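Local coordinates for dermonecrotic toxin (Pasteurella multocida, PDB 2EBF), which acts as a potent mitogenic toxin that induces bone resorption, linked to severe progressive atrophic rhinitis in pigs, and is represented here by its C-terminal region, at residues Ala308-Thr311 / Arg312-Asn316; Thr317-Ser320 / Asp321-Leu325; Asn387-Thr390 / Thr391-Asn395; Asn592-Ser595 / Glu596-Glu600; Glu707-Arg711 / Asn712-Asn716. One frame throughout, in Å; residues are numbered along the deposited sequence.

Contact 1. Residues Ala308-Thr311 / Arg312-Asn316; sequences AFAT and RNFFN. With GLC (alpha-D-glucopyranose), chain B.
Ala310 CB lies at the edge of the Phe314 ring, in its plane, with CD2 4.0 Å away. The same methyl is near the plane of the Phe315 ring, beyond its edge, and touches Phe315 CB at 4.1 Å. Outside the turn, Tyr205 packs edge-to-face with Phe314, and Phe188 does so with Phe315. The third flat group is the Arg312 guanidinium. The glucose comes to it obliquely, and its O6 is 3.0 Å from Arg312 NE. The arginine chain bends at chi2 (50°) and again at chi3 (94°), which carries its end to the sugar. NH1 also makes a weak hydrogen bond to Asn316 OD1. Glu100 forms a salt bridge with NH2, and Phe188 adds a cation-pi contact. Arg312 is one of six residues in this glycan pocket.

Thr311 is the N-cap of helix 312-333. Its CG2 sits close over the first turn, 3.2 Å from Phe314 CB. OG1 is turned away from the backbone N (chi1 -177°) and meets a water. The same water accepts from Asn313 N at 2.9 Å, so it takes up one of the amides at the start of the helix. Phe315 N donates to Thr311 O at 2.9 Å, almost in line with the carbonyl, and closes the turn.

The corner thus has an apolar side and a polar side. Ala310 and Phe315 are buried, while the Phe314 ring reaches out to Tyr205. Arg312 faces the sugar, with Glu100 and Phe188 as further partners, and its cationic character is probably balanced by that glutamate.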
# COMPACT_ATOMS: atom_id res chain seq x y z
N ALA A 308 -4.88 8.68 22.06
CA ALA A 308 -5.59 9.01 23.28
C ALA A 308 -7.03 8.50 23.31
O ALA A 308 -7.50 8.02 24.35
CB ALA A 308 -5.56 10.53 23.51
N PHE A 309 -7.73 8.58 22.17
CA PHE A 309 -9.19 8.46 22.16
C PHE A 309 -9.80 7.35 21.30
O PHE A 309 -10.95 6.97 21.51
CB PHE A 309 -9.83 9.78 21.74
CG PHE A 309 -9.40 10.97 22.55
CD1 PHE A 309 -9.00 12.14 21.91
CD2 PHE A 309 -9.42 10.94 23.94
CE1 PHE A 309 -8.62 13.26 22.64
CE2 PHE A 309 -9.04 12.05 24.69
CZ PHE A 309 -8.64 13.22 24.04
N ALA A 310 -9.05 6.85 20.32
CA ALA A 310 -9.60 5.86 19.40
C ALA A 310 -10.03 4.60 20.15
O ALA A 310 -9.40 4.21 21.14
CB ALA A 310 -8.60 5.52 18.29
N THR A 311 -11.12 3.98 19.70
CA THR A 311 -11.40 2.62 20.12
C THR A 311 -10.30 1.76 19.54
O THR A 311 -9.75 2.09 18.48
CB THR A 311 -12.75 2.12 19.59
OG1 THR A 311 -13.00 0.80 20.09
CG2 THR A 311 -12.76 2.07 18.09
N ARG A 312 -9.96 0.66 20.21
CA ARG A 312 -8.90 -0.22 19.68
C ARG A 312 -9.27 -0.72 18.29
O ARG A 312 -8.40 -0.90 17.44
CB ARG A 312 -8.61 -1.39 20.63
CG ARG A 312 -7.61 -2.41 20.05
CD ARG A 312 -6.33 -1.74 19.50
NE ARG A 312 -5.30 -1.72 20.52
CZ ARG A 312 -4.13 -2.34 20.45
NH1 ARG A 312 -3.75 -3.02 19.36
NH2 ARG A 312 -3.31 -2.25 21.47
N ASN A 313 -10.56 -0.93 18.07
CA ASN A 313 -11.05 -1.40 16.79
C ASN A 313 -10.81 -0.42 15.64
O ASN A 313 -10.38 -0.82 14.56
CB ASN A 313 -12.53 -1.71 16.90
CG ASN A 313 -12.83 -3.14 16.57
OD1 ASN A 313 -13.31 -3.46 15.47
ND2 ASN A 313 -12.53 -4.04 17.51
N PHE A 314 -11.13 0.85 15.89
CA PHE A 314 -10.92 1.91 14.91
C PHE A 314 -9.42 2.12 14.69
O PHE A 314 -8.96 2.28 13.56
CB PHE A 314 -11.57 3.22 15.38
CG PHE A 314 -11.34 4.38 14.46
CD1 PHE A 314 -11.96 4.44 13.22
CD2 PHE A 314 -10.51 5.43 14.83
CE1 PHE A 314 -11.76 5.53 12.36
CE2 PHE A 314 -10.29 6.52 13.98
CZ PHE A 314 -10.92 6.56 12.75
N PHE A 315 -8.68 2.09 15.79
CA PHE A 315 -7.22 2.19 15.75
C PHE A 315 -6.62 1.12 14.83
O PHE A 315 -5.90 1.45 13.89
CB PHE A 315 -6.65 2.09 17.18
CG PHE A 315 -5.16 2.32 17.26
CD1 PHE A 315 -4.65 3.61 17.48
CD2 PHE A 315 -4.27 1.25 17.15
CE1 PHE A 315 -3.25 3.82 17.57
CE2 PHE A 315 -2.87 1.46 17.23
CZ PHE A 315 -2.38 2.74 17.45
N ASN A 316 -6.94 -0.15 15.08
CA ASN A 316 -6.44 -1.26 14.25
C ASN A 316 -6.81 -1.14 12.77
O ASN A 316 -5.99 -1.38 11.89
CB ASN A 316 -6.95 -2.60 14.79
CG ASN A 316 -6.27 -2.99 16.09
OD1 ASN A 316 -5.28 -2.38 16.49
ND2 ASN A 316 -6.80 -4.02 16.74
C1 GLC B . -5.63 0.35 26.67
C2 GLC B . -6.88 -0.22 27.34
C3 GLC B . -6.67 -1.70 27.70
C4 GLC B . -6.24 -2.50 26.47
C5 GLC B . -5.04 -1.86 25.75
C6 GLC B . -4.74 -2.53 24.41
O1 GLC B . -4.56 0.38 27.61
O2 GLC B . -7.23 0.53 28.52
O3 GLC B . -7.89 -2.24 28.22
O4 GLC B . -5.95 -3.85 26.85
O5 GLC B . -5.26 -0.45 25.53
O6 GLC B . -5.79 -2.30 23.44
O HOH W 1 -12.41 -1.61 20.25

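Contact 2. Residues Thr317-Ser320 / Asp321-Leu325; sequences TLVS and DRLSL
Val319 and Leu323 lie side by side along one flank of the helix, pointing the same way, with Val319 CG1 and Leu323 CD1 4.1 Å apart. Leu318 and Arg322 also run alongside each other, and Leu318 CG comes obliquely to Arg322 NH1 at 4.1 Å. On the outer flank the methyl of Thr317 meets a carboxylate: CG2 is 3.5 Å from Asp321 OD2. Thr317 CG2 is anti to its own nitrogen, and this sets it beside the aspartate. The hydroxyl of Thr317 is used elsewhere, in a hydrogen bond to Asn313 O.

Two waters bind the polar flank. One donates to Ser320 O and also meets Ser324 OG. The other donates to Asp321 OD1 at 2.6 Å and also meets Ser320 OG. The backbone behind these groups is regular alpha helix. Asp321 N donates to Thr317 O at 2.9 Å, and Leu323 N and Ser324 N bond in the same way to Val319 O and Ser320 O.

Further out, neighbouring helices fix the buried flank. Leu323 rests on Ala151 and Phe154 of helix 151-164 and on Phe177 of helix 171-180. The bent chain of Arg322 takes its guanidinium to two aspartates. Its NH1 pairs with Asp464 and its NH2 with Asp181.

The chemistry divides the helix lengthwise. Ser320, Asp321 and Ser324 take the two waters on the more exposed side, with Thr317 beside them. An aliphatic row faces helix 151-164. Arg322 is buried, and its charge is probably neutralised by the two aspartates, which tie helix 312-333 to two other parts of the chain.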
# COMPACT_ATOMS: atom_id res chain seq x y z
N THR A 317 -8.05 -0.74 12.51
CA THR A 317 -8.53 -0.56 11.14
C THR A 317 -7.75 0.53 10.41
O THR A 317 -7.40 0.39 9.24
CB THR A 317 -10.01 -0.23 11.14
OG1 THR A 317 -10.73 -1.37 11.63
CG2 THR A 317 -10.50 0.13 9.73
N LEU A 318 -7.50 1.63 11.13
CA LEU A 318 -6.75 2.75 10.60
C LEU A 318 -5.32 2.33 10.26
O LEU A 318 -4.80 2.68 9.20
CB LEU A 318 -6.74 3.86 11.64
CG LEU A 318 -6.75 5.34 11.23
CD1 LEU A 318 -7.82 5.66 10.18
CD2 LEU A 318 -6.97 6.16 12.49
N VAL A 319 -4.69 1.58 11.15
CA VAL A 319 -3.33 1.07 10.92
C VAL A 319 -3.22 0.25 9.64
O VAL A 319 -2.33 0.49 8.81
CB VAL A 319 -2.83 0.23 12.13
CG1 VAL A 319 -1.59 -0.59 11.75
CG2 VAL A 319 -2.53 1.12 13.32
N SER A 320 -4.11 -0.72 9.48
CA SER A 320 -4.04 -1.62 8.34
C SER A 320 -4.52 -0.99 7.03
O SER A 320 -3.97 -1.27 5.97
CB SER A 320 -4.78 -2.93 8.63
OG SER A 320 -6.14 -2.70 8.85
N ASP A 321 -5.53 -0.12 7.11
CA ASP A 321 -5.95 0.66 5.93
C ASP A 321 -4.84 1.58 5.42
O ASP A 321 -4.62 1.67 4.22
CB ASP A 321 -7.21 1.47 6.21
CG ASP A 321 -8.46 0.61 6.28
OD1 ASP A 321 -8.35 -0.61 6.04
OD2 ASP A 321 -9.55 1.14 6.57
N ARG A 322 -4.17 2.27 6.33
CA ARG A 322 -3.12 3.21 5.95
C ARG A 322 -1.95 2.48 5.29
O ARG A 322 -1.41 2.95 4.29
CB ARG A 322 -2.61 4.01 7.15
CG ARG A 322 -3.68 4.83 7.85
CD ARG A 322 -3.51 6.31 7.68
NE ARG A 322 -2.73 6.90 8.75
CZ ARG A 322 -3.16 7.81 9.63
NH1 ARG A 322 -4.41 8.28 9.63
NH2 ARG A 322 -2.31 8.25 10.54
N LEU A 323 -1.57 1.33 5.83
CA LEU A 323 -0.48 0.58 5.21
C LEU A 323 -0.85 0.08 3.82
O LEU A 323 -0.04 0.15 2.90
CB LEU A 323 -0.03 -0.57 6.11
CG LEU A 323 0.71 -0.09 7.35
CD1 LEU A 323 0.65 -1.16 8.41
CD2 LEU A 323 2.18 0.28 6.98
N SER A 324 -2.07 -0.43 3.68
CA SER A 324 -2.55 -0.88 2.38
C SER A 324 -2.64 0.26 1.38
O SER A 324 -2.35 0.07 0.21
CB SER A 324 -3.93 -1.54 2.50
OG SER A 324 -3.86 -2.68 3.35
N LEU A 325 -3.09 1.44 1.82
CA LEU A 325 -3.22 2.57 0.90
C LEU A 325 -1.86 3.10 0.46
O LEU A 325 -1.66 3.41 -0.71
CB LEU A 325 -4.07 3.69 1.49
CG LEU A 325 -5.56 3.35 1.66
CD1 LEU A 325 -6.29 4.47 2.40
CD2 LEU A 325 -6.24 3.08 0.31
O HOH W 2 -3.50 -3.79 5.55
O HOH W 3 -8.42 -2.73 7.55

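Contact 3. Residues Asn387-Thr390 / Thr391-Asn395; sequences NNLT and TFIDN
Ile393 packs on Leu389 one turn earlier. Its CB is 3.6 Å from Leu389 O. CG1 comes closer to that carbonyl oxygen, at 3.3 Å, because it stands anti to its own carbonyl carbon (chi1 -65°) and leans back along the helix. With chi2 extended, CD1 reaches Leu389 CG at 3.7 Å. The two aliphatic chains cross obliquely there, and both touch Asn453.

The Phe392 ring turns its edge to the start of the helix. Its CD2 is 3.4 Å from Asn388 O, which lies near the ring plane. Leu397 and Phe385 pack on Phe392 from elsewhere in the chain. On the outer side, Thr390 and Asp394 run side by side, with Thr390 CG2 3.7 Å from Asp394 OD2.

The backbone bonds are weak at first. Thr391 N and Phe392 N both donate weakly to Asn388 O. They then become sound, with Ile393 N donating to Leu389 O at 2.9 Å.

Asn388 is at the N-cap position, without a side-chain capping bond, and separates helix 379-387 from the short helix 389-394. Both helices belong to the connection from strand 372-376 to the parallel strand 399-402. This is a beta-alpha-beta crossover in the mixed sheet of the C2 domain.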
# COMPACT_ATOMS: atom_id res chain seq x y z
N ASN A 387 -14.09 34.54 -13.65
CA ASN A 387 -14.15 35.67 -14.60
C ASN A 387 -14.15 35.26 -16.07
O ASN A 387 -14.60 36.02 -16.93
CB ASN A 387 -12.99 36.64 -14.35
CG ASN A 387 -13.16 37.44 -13.08
OD1 ASN A 387 -12.19 37.99 -12.54
ND2 ASN A 387 -14.39 37.51 -12.58
N ASN A 388 -13.66 34.05 -16.35
CA ASN A 388 -13.61 33.53 -17.70
C ASN A 388 -14.49 32.29 -17.88
O ASN A 388 -14.35 31.57 -18.86
CB ASN A 388 -12.16 33.23 -18.09
CG ASN A 388 -11.32 34.48 -18.16
OD1 ASN A 388 -10.53 34.74 -17.27
ND2 ASN A 388 -11.52 35.28 -19.21
N LEU A 389 -15.40 32.08 -16.93
CA LEU A 389 -16.18 30.84 -16.88
C LEU A 389 -16.96 30.55 -18.17
O LEU A 389 -16.97 29.41 -18.66
CB LEU A 389 -17.11 30.85 -15.67
CG LEU A 389 -18.00 29.63 -15.46
CD1 LEU A 389 -17.17 28.36 -15.29
CD2 LEU A 389 -18.92 29.84 -14.27
N THR A 390 -17.60 31.57 -18.72
CA THR A 390 -18.39 31.43 -19.94
C THR A 390 -17.58 30.79 -21.05
O THR A 390 -18.10 29.98 -21.82
CB THR A 390 -18.91 32.81 -20.41
OG1 THR A 390 -19.82 33.31 -19.44
CG2 THR A 390 -19.62 32.73 -21.78
N THR A 391 -16.30 31.16 -21.13
CA THR A 391 -15.43 30.71 -22.19
C THR A 391 -15.07 29.24 -21.99
O THR A 391 -15.00 28.48 -22.96
CB THR A 391 -14.17 31.62 -22.27
OG1 THR A 391 -14.59 32.99 -22.36
CG2 THR A 391 -13.31 31.27 -23.49
N PHE A 392 -14.85 28.84 -20.75
CA PHE A 392 -14.61 27.43 -20.44
C PHE A 392 -15.83 26.59 -20.82
O PHE A 392 -15.69 25.54 -21.44
CB PHE A 392 -14.27 27.23 -18.96
CG PHE A 392 -12.83 27.56 -18.61
CD1 PHE A 392 -11.84 26.58 -18.68
CD2 PHE A 392 -12.49 28.85 -18.18
CE1 PHE A 392 -10.50 26.88 -18.35
CE2 PHE A 392 -11.16 29.16 -17.85
CZ PHE A 392 -10.17 28.17 -17.93
N ILE A 393 -17.02 27.07 -20.44
CA ILE A 393 -18.28 26.37 -20.69
C ILE A 393 -18.54 26.22 -22.19
O ILE A 393 -18.92 25.15 -22.66
CB ILE A 393 -19.46 27.10 -19.99
CG1 ILE A 393 -19.29 27.05 -18.46
CG2 ILE A 393 -20.82 26.52 -20.39
CD1 ILE A 393 -20.34 27.83 -17.69
N ASP A 394 -18.31 27.30 -22.93
CA ASP A 394 -18.47 27.30 -24.38
C ASP A 394 -17.56 26.31 -25.11
O ASP A 394 -17.88 25.87 -26.21
CB ASP A 394 -18.24 28.71 -24.93
CG ASP A 394 -19.38 29.65 -24.63
OD1 ASP A 394 -20.43 29.20 -24.10
OD2 ASP A 394 -19.24 30.85 -24.94
N ASN A 395 -16.43 25.99 -24.49
CA ASN A 395 -15.50 25.01 -25.06
C ASN A 395 -15.67 23.62 -24.46
O ASN A 395 -14.79 22.76 -24.60
CB ASN A 395 -14.06 25.52 -24.95
CG ASN A 395 -13.79 26.67 -25.90
OD1 ASN A 395 -13.89 27.84 -25.53
ND2 ASN A 395 -13.51 26.34 -27.15

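Contact 4. Residues Asn592-Ser595 / Glu596-Glu600; sequences NSVS and EDLRE
Two sound hydrogen bonds join Ser595 to the turn that follows it. Ser595 OG donates to Asp597 OD1 at 2.8 Å. The hydroxyl meets that oxygen from above the carboxylate, 51° out of its plane. The chi1 of Ser595 (62°) places OG between the backbone N and the carbonyl carbon, on the aspartate's side. Leu598 N donates to Ser595 O at 2.9 Å, also from above the carbonyl plane.

The charged pair is Glu596 and Arg599. Glu596 OE2 is 2.8 Å from Arg599 NH2 but well out of the guanidinium plane. The carboxylate carbon sits over one face, toward its rim. No N-H points at OE2, so the attraction is between charges alone. At the edge of the same guanidinium, Val594 O lies in plane, 3.8 Å from NH1. This is no bond; the weak hydrogen bond of NH1 goes to Glu591 O.

The apolar contact is Val594 with Leu598. Their side chains cross at about a right angle, with Val594 CG2 3.8 Å from Leu598 CB. Both touch Ala674.

This is a loop-to-helix junction at the surface of the C3 domain. It leads into helix 596-610, with Val594 and Leu598 set against Phe673 at the end of strand 660-673.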
# COMPACT_ATOMS: atom_id res chain seq x y z
N ASN A 592 1.00 -19.99 -28.90
CA ASN A 592 0.54 -18.86 -28.10
C ASN A 592 1.66 -17.88 -27.72
O ASN A 592 1.39 -16.79 -27.21
CB ASN A 592 -0.22 -19.33 -26.85
CG ASN A 592 -1.50 -20.10 -27.20
OD1 ASN A 592 -1.99 -20.89 -26.39
ND2 ASN A 592 -2.03 -19.87 -28.40
N SER A 593 2.90 -18.27 -28.00
CA SER A 593 4.06 -17.44 -27.70
C SER A 593 4.22 -16.29 -28.69
O SER A 593 4.98 -15.35 -28.45
CB SER A 593 5.34 -18.28 -27.69
OG SER A 593 5.79 -18.56 -29.01
N VAL A 594 3.52 -16.39 -29.81
CA VAL A 594 3.73 -15.47 -30.91
C VAL A 594 2.40 -15.17 -31.61
O VAL A 594 1.45 -15.96 -31.51
CB VAL A 594 4.84 -16.04 -31.86
CG1 VAL A 594 4.27 -16.73 -33.08
CG2 VAL A 594 5.85 -14.97 -32.23
N SER A 595 2.33 -14.03 -32.28
CA SER A 595 1.12 -13.63 -33.01
C SER A 595 0.86 -14.57 -34.19
O SER A 595 1.81 -15.16 -34.73
CB SER A 595 1.22 -12.18 -33.49
OG SER A 595 2.30 -12.00 -34.40
N GLU A 596 -0.41 -14.70 -34.58
CA GLU A 596 -0.84 -15.60 -35.66
C GLU A 596 -0.03 -15.45 -36.96
O GLU A 596 0.20 -16.44 -37.67
CB GLU A 596 -2.34 -15.43 -35.93
CG GLU A 596 -2.93 -16.27 -37.09
CD GLU A 596 -2.70 -17.77 -36.94
OE1 GLU A 596 -2.33 -18.42 -37.95
OE2 GLU A 596 -2.88 -18.30 -35.82
N ASP A 597 0.39 -14.22 -37.26
CA ASP A 597 1.16 -13.93 -38.48
C ASP A 597 2.63 -14.34 -38.42
O ASP A 597 3.32 -14.35 -39.44
CB ASP A 597 1.06 -12.44 -38.85
CG ASP A 597 1.57 -11.53 -37.75
OD1 ASP A 597 0.87 -11.38 -36.72
OD2 ASP A 597 2.67 -10.94 -37.91
N LEU A 598 3.12 -14.66 -37.22
CA LEU A 598 4.51 -15.10 -37.06
C LEU A 598 4.58 -16.61 -36.79
O LEU A 598 5.66 -17.20 -36.79
CB LEU A 598 5.20 -14.31 -35.95
CG LEU A 598 5.47 -12.82 -36.22
CD1 LEU A 598 5.63 -12.05 -34.91
CD2 LEU A 598 6.68 -12.62 -37.12
N ARG A 599 3.42 -17.22 -36.58
CA ARG A 599 3.30 -18.62 -36.20
C ARG A 599 4.02 -19.57 -37.16
O ARG A 599 4.82 -20.40 -36.75
CB ARG A 599 1.83 -19.02 -36.15
CG ARG A 599 1.50 -20.01 -35.07
CD ARG A 599 0.67 -19.32 -34.00
NE ARG A 599 -0.72 -19.74 -34.06
CZ ARG A 599 -1.69 -19.28 -33.27
NH1 ARG A 599 -1.43 -18.36 -32.34
NH2 ARG A 599 -2.93 -19.74 -33.40
N GLU A 600 3.69 -19.43 -38.44
CA GLU A 600 4.21 -20.31 -39.49
C GLU A 600 5.74 -20.24 -39.57
O GLU A 600 6.41 -21.27 -39.73
CB GLU A 600 3.56 -19.98 -40.84
CG GLU A 600 3.85 -18.58 -41.44
CD GLU A 600 3.68 -17.41 -40.46
OE1 GLU A 600 4.69 -16.69 -40.23
OE2 GLU A 600 2.55 -17.22 -39.92

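Contact 5. Residues Glu707-Arg711 / Asn712-Asn716; sequences EIAQR and NRAIN
Ile708 O is gripped twice by Asn712. The side-chain amide ND2 donates to it at 2.9 Å, and the backbone N of the same residue donates at 3.2 Å. The two donors reach the oxygen from opposite faces of its carbonyl plane. Asn712 CG stands anti to its own carbonyl carbon (chi1 -75°), which turns the amide back over the last turn of the helix. The side chains of Ile708 and Asn712 then lie alongside, with Ile708 CG2 3.6 Å from Asn712 ND2.

Helix 701-711 ends here in a Schellman motif. Ala714 N donates to Ala709 O at 2.9 Å, nearly straight at 174°. Arg713 N donates to Gln710 O at 3.1 Å, from well above the carbonyl plane. Arg713 is the C-prime residue and has positive phi. The chain then leads into strand 717-720 of the antiparallel sheet in the C3 domain. The methyls of Ala709 and Ala714 meet across the turn at 3.9 Å. Ala709 also packs on Ile650, and Ala714 on Trp652, both of strand 643-656.

One turn back, Arg711 NH1 forms a salt bridge with Glu707 OE2 at 2.9 Å. The carboxylate uses its anti lone pair, and the oxygen is tilted 29° from the guanidinium plane. Arg586 is a second partner of that oxygen. The other nitrogens of the guanidinium donate to backbone carbonyls: NE to Val688 O and NH2 to Phe687 O. Leu697 and His689 touch the buried arginine side chain.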
# COMPACT_ATOMS: atom_id res chain seq x y z
N GLU A 707 8.70 -26.87 -17.33
CA GLU A 707 8.74 -28.28 -17.69
C GLU A 707 9.86 -29.04 -16.97
O GLU A 707 9.64 -30.12 -16.42
CB GLU A 707 8.87 -28.47 -19.20
CG GLU A 707 9.27 -29.91 -19.57
CD GLU A 707 8.90 -30.33 -20.98
OE1 GLU A 707 8.09 -29.65 -21.65
OE2 GLU A 707 9.42 -31.38 -21.40
N ILE A 708 11.06 -28.46 -16.98
CA ILE A 708 12.20 -29.08 -16.32
C ILE A 708 11.97 -29.21 -14.81
O ILE A 708 12.28 -30.25 -14.22
CB ILE A 708 13.52 -28.27 -16.61
CG1 ILE A 708 13.83 -28.25 -18.13
CG2 ILE A 708 14.69 -28.87 -15.86
CD1 ILE A 708 14.02 -29.65 -18.78
N ALA A 709 11.44 -28.17 -14.18
CA ALA A 709 11.18 -28.22 -12.74
C ALA A 709 10.15 -29.31 -12.40
O ALA A 709 10.33 -30.07 -11.46
CB ALA A 709 10.71 -26.85 -12.23
N GLN A 710 9.09 -29.38 -13.19
CA GLN A 710 8.02 -30.35 -12.94
C GLN A 710 8.49 -31.79 -13.14
O GLN A 710 8.24 -32.67 -12.30
CB GLN A 710 6.81 -30.04 -13.82
CG GLN A 710 6.04 -28.80 -13.38
CD GLN A 710 4.78 -28.55 -14.18
OE1 GLN A 710 4.61 -29.06 -15.29
NE2 GLN A 710 3.88 -27.75 -13.62
N ARG A 711 9.20 -32.03 -14.24
CA ARG A 711 9.68 -33.39 -14.54
C ARG A 711 10.60 -33.90 -13.45
O ARG A 711 10.59 -35.10 -13.10
CB ARG A 711 10.37 -33.44 -15.91
CG ARG A 711 9.39 -33.41 -17.06
CD ARG A 711 10.04 -33.10 -18.38
NE ARG A 711 11.09 -34.05 -18.76
CZ ARG A 711 11.91 -33.86 -19.79
NH1 ARG A 711 11.79 -32.76 -20.52
NH2 ARG A 711 12.85 -34.75 -20.09
N ASN A 712 11.39 -32.99 -12.89
CA ASN A 712 12.37 -33.33 -11.88
C ASN A 712 11.87 -33.21 -10.44
O ASN A 712 12.66 -33.36 -9.50
CB ASN A 712 13.63 -32.48 -12.09
CG ASN A 712 14.44 -32.96 -13.26
OD1 ASN A 712 15.04 -34.04 -13.23
ND2 ASN A 712 14.47 -32.16 -14.32
N ARG A 713 10.58 -32.92 -10.28
CA ARG A 713 9.97 -32.72 -8.96
C ARG A 713 10.84 -31.76 -8.14
O ARG A 713 11.17 -32.03 -6.98
CB ARG A 713 9.73 -34.06 -8.25
CG ARG A 713 8.76 -34.99 -9.03
CD ARG A 713 8.59 -36.33 -8.34
NE ARG A 713 7.90 -36.19 -7.05
CZ ARG A 713 6.58 -36.17 -6.90
NH1 ARG A 713 5.78 -36.31 -7.96
NH2 ARG A 713 6.05 -36.03 -5.69
N ALA A 714 11.23 -30.66 -8.78
CA ALA A 714 12.15 -29.68 -8.22
C ALA A 714 11.59 -28.99 -6.99
O ALA A 714 10.43 -28.56 -6.99
CB ALA A 714 12.49 -28.63 -9.28
N ILE A 715 12.43 -28.87 -5.96
CA ILE A 715 12.09 -28.15 -4.74
C ILE A 715 12.70 -26.75 -4.79
O ILE A 715 13.92 -26.60 -4.99
CB ILE A 715 12.56 -28.89 -3.45
CG1 ILE A 715 11.94 -30.29 -3.34
CG2 ILE A 715 12.24 -28.05 -2.21
CD1 ILE A 715 12.76 -31.23 -2.43
N ASN A 716 11.85 -25.75 -4.61
CA ASN A 716 12.24 -24.35 -4.59
C ASN A 716 13.15 -23.94 -5.76
O ASN A 716 14.22 -23.36 -5.55
CB ASN A 716 12.85 -23.97 -3.22
CG ASN A 716 11.90 -24.24 -2.06
OD1 ASN A 716 10.69 -24.42 -2.25
ND2 ASN A 716 12.46 -24.28 -0.84

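In the fold
All five contacts are local ones at helix starts, middles or ends. Contacts 1, 2, 3 and 5 are partly buried, and contact 4 is at the surface. Contacts 1 and 2 share helix 312-333: the first is its first turn at the glycan pocket, and the second is a regular stretch nearer the centre of the chain. Contact 3 is in the same C2 range but about 41 Å from contact 2 between centres, and lacks bound sugar and salt bridges. Contacts 4 and 5 lie by the antiparallel sheet of the C3 range, about 28 Å apart between centres. Contact 4 has a charge pair without a directed hydrogen bond. Contact 5 ends a helix, its arginine bound by a carboxylate and backbone carbonyls.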